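Local atomic coordinates of putative periplasmic protein ydgH (PDB entry 4EVU), a protein that is of unknown function but carries a C-terminal DUF1471 (YdgH/BhsA/McbA-like) domain and is probably a secreted or periplasmic protein. Residues 30-33 against 34-38. Numbering follows the deposited sequence. Where two conformers were deposited one is given.
Sequences GNMT and EISYQ
Gly30 meets Glu34 through its backbone: Gly30 CA lies 3.4 Å from Glu34 OE1. In Glu34, CG lies beside the backbone N (chi1 -64°), which turns the chain back toward the preceding loop, and its extension beyond CG carries the carboxylate oxygen there. At Asn31 the side chain takes the N-cap position. With CG held between the backbone N and the carbonyl carbon, Asn31 OD1 swings over the start of the helix and accepts from Glu34 N at 2.9 Å; a C=O...N angle of 172° places this donor almost straight ahead of the amide oxygen. Asn31 O, in turn, receives Ile35 N, the first i to i+4 bond of helix 32-45. The amide and carboxylate planes of Asn31 and Glu34 are turned well away from parallel, and one water joins them, accepting from Asn31 ND2 at 2.9 Å and donating to Glu34 OE2 at 3.3 Å. This capped end follows strand 21-28 in the DUF1471 fold, whose helix packs on a mixed sheet, here with Ile35 resting on Phe25. It also lies at the dimer interface: Glu8 of the second subunit accepts from Met32 N, and Asn10 of that subunit bonds to Glu34 OE2. Met32 O is gripped twice by Ser36, from opposite faces of the carbonyl plane: by N at 2.9 Å and by OG at 2.8 Å, the hydroxyl 36° out of plane. Thr33 closes the turn through its backbone, Thr33 O accepting from Tyr37 N at 3.0 Å.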
loop_
_atom_site.group_PDB
_atom_site.type_symbol
_atom_site.label_atom_id
_atom_site.label_comp_id
_atom_site.label_asym_id
_atom_site.label_seq_id
_atom_site.Cartn_x
_atom_site.Cartn_y
_atom_site.Cartn_z
ATOM N N GLY B 30 8.836 -1.254 3.026
ATOM C CA GLY B 30 8.711 -2.386 3.935
ATOM C C GLY B 30 7.629 -3.321 3.463
ATOM O O GLY B 30 7.906 -4.351 2.881
ATOM N N ASN B 31 6.391 -2.940 3.745
ATOM C CA ASN B 31 5.191 -3.568 3.281
ATOM C C ASN B 31 4.028 -2.580 3.477
ATOM O O ASN B 31 4.222 -1.483 4.028
ATOM C CB ASN B 31 4.951 -4.984 3.849
ATOM C CG ASN B 31 4.766 -5.018 5.344
ATOM O OD1 ASN B 31 4.411 -4.018 5.971
ATOM N ND2 ASN B 31 4.973 -6.207 5.925
HETATM N N MSE B 32 2.830 -2.952 3.047
HETATM C CA MSE B 32 1.730 -2.005 3.111
HETATM C C MSE B 32 1.400 -1.648 4.543
HETATM O O MSE B 32 1.067 -0.513 4.822
HETATM C CB MSE B 32 0.483 -2.540 2.382
HETATM C CG MSE B 32 -0.411 -1.439 1.877
HETATM SE SE MSE B 32 0.431 -0.523 0.424
HETATM C CE MSE B 32 -0.183 -1.610 -1.059
ATOM N N THR B 33 1.509 -2.623 5.448
ATOM C CA THR B 33 1.256 -2.376 6.871
ATOM C C THR B 33 2.231 -1.334 7.392
ATOM O O THR B 33 1.823 -0.382 8.070
ATOM C CB THR B 33 1.333 -3.701 7.706
ATOM O OG1 THR B 33 0.292 -4.573 7.257
ATOM C CG2 THR B 33 1.188 -3.456 9.225
ATOM N N GLU B 34 3.514 -1.501 7.084
ATOM C CA GLU B 34 4.536 -0.585 7.586
ATOM C C GLU B 34 4.398 0.833 6.994
ATOM O O GLU B 34 4.504 1.831 7.715
ATOM C CB GLU B 34 5.943 -1.212 7.365
ATOM C CG GLU B 34 6.156 -2.543 8.188
ATOM C CD GLU B 34 7.509 -3.255 7.993
ATOM O OE1 GLU B 34 8.396 -2.676 7.304
ATOM O OE2 GLU B 34 7.685 -4.403 8.543
ATOM N N ILE B 35 4.105 0.942 5.699
ATOM C CA ILE B 35 3.890 2.262 5.111
ATOM C C ILE B 35 2.595 2.931 5.622
ATOM O O ILE B 35 2.589 4.151 5.832
ATOM C CB ILE B 35 4.029 2.304 3.546
ATOM C CG1 ILE B 35 4.221 3.742 3.073
ATOM C CG2 ILE B 35 2.895 1.589 2.871
ATOM C CD1 ILE B 35 5.472 4.431 3.660
ATOM N N SER B 36 1.521 2.163 5.813
ATOM C CA SER B 36 0.304 2.691 6.382
ATOM C C SER B 36 0.540 3.257 7.768
ATOM O O SER B 36 -0.015 4.313 8.103
ATOM C CB SER B 36 -0.779 1.619 6.459
ATOM O OG SER B 36 -1.170 1.176 5.166
ATOM N N TYR B 37 1.363 2.579 8.551
ATOM C CA TYR B 37 1.747 3.068 9.862
ATOM C C TYR B 37 2.453 4.432 9.776
ATOM O O TYR B 37 2.182 5.315 10.583
ATOM C CB TYR B 37 2.617 2.005 10.551
ATOM C CG TYR B 37 3.164 2.429 11.876
ATOM C CD1 TYR B 37 2.423 2.293 13.038
ATOM C CD2 TYR B 37 4.424 3.018 11.971
ATOM C CE1 TYR B 37 2.940 2.698 14.276
ATOM C CE2 TYR B 37 4.954 3.420 13.196
ATOM C CZ TYR B 37 4.193 3.277 14.348
ATOM O OH TYR B 37 4.705 3.661 15.582
ATOM N N GLN B 38 3.356 4.587 8.807
ATOM C CA GLN B 38 4.058 5.854 8.630
ATOM C C GLN B 38 3.096 6.959 8.236
ATOM O O GLN B 38 3.197 8.064 8.753
ATOM C CB GLN B 38 5.192 5.748 7.601
ATOM C CG GLN B 38 6.328 4.804 8.047
ATOM C CD GLN B 38 7.033 5.275 9.300
ATOM O OE1 GLN B 38 7.221 6.466 9.492
ATOM N NE2 GLN B 38 7.400 4.344 10.166
HETATM O O HOH W 1 5.084 -6.401 8.827
#